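Sensory box/response regulator (Mycobacterium smegmatis, PDB 5YRP) is a bacterial signalling protein of the sensory box/response regulator type, represented here by its EAL domain, which holds a magnesium ion. Local coordinates at residues A[11-16]-A[222-227]. Sequence-based numbering, arbitrary orientation.
Sequences LPEIDM and RAQGFL
The carboxylate of Glu13 meets the guanidinium of Arg222 at its edge, near the guanidinium plane, while the two planes stand 79° apart; the pair forms a salt bridge through OE1 and NH1, although the modelled separation of Glu13 OE1 and Arg222 NH1 is implausibly short and its exact geometry doubtful. The Gln224 amide lies beside the same carboxylate, its plane turned 34° from it. Glu13 OE2 has a salt bridge to Arg83. These groups sit where the barrel of the EAL domain closes: the strand order runs from 7-15 round to 222-223, and the first and last strands pair antiparallel. The evidence for that pairing is a reciprocal couple of backbone hydrogen bonds, Ile14 N to Ala223 O at 2.9 Å and Ala223 N to Ile14 O at 3.0 Å. Asp15 and Arg222 follow as a non-hydrogen-bonded pair, with CA atoms 4.7 Å apart. With CG anti to the backbone N (chi1 176°), the extended Glu13 chain carries its carboxylate out to the Arg222 guanidinium. Gln224, whose side chain lies about 6 Å from the bound magnesium ion, is flanked by Leu11 and by Glu13, its CG 3.8 Å from Glu13 CB. Ile14 and Ala223 put their side chains on one face of the sheet; just past the strand, the selenomethionine Met16, packed also against helix 209-218, sets its SE 3.6 Å from Ala223 CB.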
ATOM      1  N   LEU A  11       7.263  23.594  -8.358  1.00 52.79           N
ATOM      2  CA  LEU A  11       6.909  23.465  -6.949  1.00 53.26           C
ATOM      3  C   LEU A  11       8.175  23.156  -6.165  1.00 52.65           C
ATOM      4  O   LEU A  11       8.694  22.044  -6.255  1.00 53.15           O
ATOM      5  CB  LEU A  11       5.884  22.339  -6.765  1.00 54.35           C
ATOM      6  CG  LEU A  11       5.514  21.911  -5.342  1.00 55.35           C
ATOM      7  CD1 LEU A  11       5.126  23.102  -4.476  1.00 56.89           C
ATOM      8  CD2 LEU A  11       4.380  20.899  -5.382  1.00 55.37           C
ATOM      9  N   PRO A  12       8.685  24.137  -5.398  1.00 51.99           N
ATOM     10  CA  PRO A  12       9.947  23.896  -4.716  1.00 51.94           C
ATOM     11  C   PRO A  12       9.803  22.991  -3.504  1.00 52.89           C
ATOM     12  O   PRO A  12       8.757  22.960  -2.851  1.00 51.07           O
ATOM     13  CB  PRO A  12      10.392  25.293  -4.287  1.00 52.16           C
ATOM     14  CG  PRO A  12       9.137  26.052  -4.132  1.00 52.05           C
ATOM     15  CD  PRO A  12       8.147  25.476  -5.100  1.00 52.71           C
ATOM     16  N   GLU A  13      10.880  22.267  -3.231  1.00 55.24           N
ATOM     17  CA  GLU A  13      10.953  21.317  -2.133  1.00 56.46           C
ATOM     18  C   GLU A  13      11.987  21.804  -1.137  1.00 55.43           C
ATOM     19  O   GLU A  13      13.179  21.861  -1.447  1.00 54.79           O
ATOM     20  CB  GLU A  13      11.365  19.950  -2.669  1.00 56.78           C
ATOM     21  CG  GLU A  13      11.570  18.888  -1.609  1.00 56.55           C
ATOM     22  CD  GLU A  13      12.106  17.609  -2.206  1.00 58.64           C
ATOM     23  OE1 GLU A  13      12.956  16.963  -1.563  1.00 59.89           O
ATOM     24  OE2 GLU A  13      11.690  17.256  -3.330  1.00 60.44           O
ATOM     25  N   ILE A  14      11.534  22.138   0.064  1.00 54.83           N
ATOM     26  CA  ILE A  14      12.405  22.774   1.035  1.00 56.07           C
ATOM     27  C   ILE A  14      12.714  21.880   2.230  1.00 55.38           C
ATOM     28  O   ILE A  14      11.985  20.941   2.528  1.00 54.40           O
ATOM     29  CB  ILE A  14      11.812  24.109   1.531  1.00 57.00           C
ATOM     30  CG1 ILE A  14      10.550  23.878   2.363  1.00 58.34           C
ATOM     31  CG2 ILE A  14      11.499  25.020   0.351  1.00 56.83           C
ATOM     32  CD1 ILE A  14      10.199  25.063   3.236  1.00 60.19           C
ATOM     33  N   ASP A  15      13.826  22.186   2.890  1.00 55.78           N
ATOM     34  CA  ASP A  15      14.123  21.661   4.208  1.00 56.18           C
ATOM     35  C   ASP A  15      13.330  22.484   5.213  1.00 56.50           C
ATOM     36  O   ASP A  15      13.575  23.676   5.371  1.00 55.42           O
ATOM     37  CB  ASP A  15      15.619  21.786   4.499  1.00 57.06           C
ATOM     38  CG  ASP A  15      16.019  21.172   5.832  1.00 57.53           C
ATOM     39  OD1 ASP A  15      15.137  20.696   6.581  1.00 56.60           O
ATOM     40  OD2 ASP A  15      17.232  21.168   6.131  1.00 57.91           O
HETATM   41  N   MSE A  16      12.387  21.849   5.895  1.00 57.89           N
HETATM   42  CA  MSE A  16      11.487  22.560   6.807  1.00 59.98           C
HETATM   43  C   MSE A  16      12.142  23.017   8.075  1.00 59.83           C
HETATM   44  O   MSE A  16      11.568  23.818   8.819  1.00 59.47           O
HETATM   45  CB  MSE A  16      10.358  21.635   7.198  1.00 62.89           C
HETATM   46  CG  MSE A  16       9.458  21.349   6.012  1.00 65.96           C
HETATM   47 SE   MSE A  16       7.909  20.368   6.714  1.00 75.60          SE
HETATM   48  CE  MSE A  16       8.801  18.649   7.080  1.00 72.92           C
ATOM     49  N   ARG A 222      12.357  17.022   4.618  1.00 57.42           N
ATOM     50  CA  ARG A 222      12.095  17.501   3.257  1.00 54.50           C
ATOM     51  C   ARG A 222      10.599  17.525   2.992  1.00 52.90           C
ATOM     52  O   ARG A 222       9.890  16.581   3.338  1.00 53.88           O
ATOM     53  CB  ARG A 222      12.755  16.592   2.224  1.00 54.47           C
ATOM     54  CG  ARG A 222      14.247  16.394   2.411  1.00 54.43           C
ATOM     55  CD  ARG A 222      14.789  15.359   1.441  1.00 55.16           C
ATOM     56  NE  ARG A 222      16.080  15.767   0.888  1.00 56.99           N
ATOM     57  CZ  ARG A 222      16.256  16.428  -0.261  1.00 58.18           C
ATOM     58  NH1 ARG A 222      15.228  16.776  -1.030  1.00 57.81           N
ATOM     59  NH2 ARG A 222      17.486  16.743  -0.653  1.00 59.44           N
ATOM     60  N   ALA A 223      10.119  18.587   2.357  1.00 52.21           N
ATOM     61  CA  ALA A 223       8.689  18.722   2.091  1.00 52.27           C
ATOM     62  C   ALA A 223       8.343  19.721   0.984  1.00 52.39           C
ATOM     63  O   ALA A 223       9.136  20.600   0.642  1.00 50.29           O
ATOM     64  CB  ALA A 223       7.960  19.094   3.370  1.00 51.89           C
ATOM     65  N   GLN A 224       7.141  19.544   0.434  1.00 53.87           N
ATOM     66  CA  GLN A 224       6.529  20.466  -0.518  1.00 56.01           C
ATOM     67  C   GLN A 224       5.131  20.815  -0.020  1.00 59.09           C
ATOM     68  O   GLN A 224       4.493  20.006   0.652  1.00 62.00           O
ATOM     69  CB  GLN A 224       6.406  19.821  -1.894  1.00 56.35           C
ATOM     70  CG  GLN A 224       7.689  19.226  -2.443  1.00 57.84           C
ATOM     71  CD  GLN A 224       7.522  18.690  -3.852  1.00 58.91           C
ATOM     72  OE1 GLN A 224       6.445  18.779  -4.436  1.00 59.84           O
ATOM     73  NE2 GLN A 224       8.589  18.123  -4.405  1.00 59.77           N
ATOM     74  N   GLY A 225       4.648  22.007  -0.352  1.00 61.62           N
ATOM     75  CA  GLY A 225       3.300  22.417   0.048  1.00 63.60           C
ATOM     76  C   GLY A 225       3.030  23.901  -0.102  1.00 64.62           C
ATOM     77  O   GLY A 225       3.961  24.704  -0.126  1.00 64.02           O
ATOM     78  N   PHE A 226       1.747  24.258  -0.185  1.00 66.70           N
ATOM     79  CA  PHE A 226       1.330  25.662  -0.319  1.00 68.92           C
ATOM     80  C   PHE A 226       1.818  26.507   0.861  1.00 64.74           C
ATOM     81  O   PHE A 226       2.163  27.677   0.694  1.00 62.13           O
ATOM     82  CB  PHE A 226      -0.200  25.789  -0.443  1.00 73.24           C
ATOM     83  CG  PHE A 226      -0.782  25.183  -1.705  1.00 79.19           C
ATOM     84  CD1 PHE A 226      -0.221  25.432  -2.958  1.00 81.20           C
ATOM     85  CD2 PHE A 226      -1.926  24.388  -1.643  1.00 82.36           C
ATOM     86  CE1 PHE A 226      -0.771  24.879  -4.110  1.00 81.46           C
ATOM     87  CE2 PHE A 226      -2.479  23.836  -2.792  1.00 83.02           C
ATOM     88  CZ  PHE A 226      -1.901  24.082  -4.026  1.00 81.79           C
ATOM     89  N   LEU A 227       1.836  25.903   2.045  1.00 62.18           N
ATOM     90  CA  LEU A 227       2.346  26.550   3.255  1.00 61.18           C
ATOM     91  C   LEU A 227       3.831  26.879   3.143  1.00 59.03           C
ATOM     92  O   LEU A 227       4.273  27.942   3.565  1.00 57.41           O
ATOM     93  CB  LEU A 227       2.143  25.631   4.456  1.00 61.49           C
ATOM     94  CG  LEU A 227       2.525  26.213   5.819  1.00 62.19           C
ATOM     95  CD1 LEU A 227       1.425  27.125   6.338  1.00 62.91           C
ATOM     96  CD2 LEU A 227       2.815  25.098   6.809  1.00 61.99           C
TER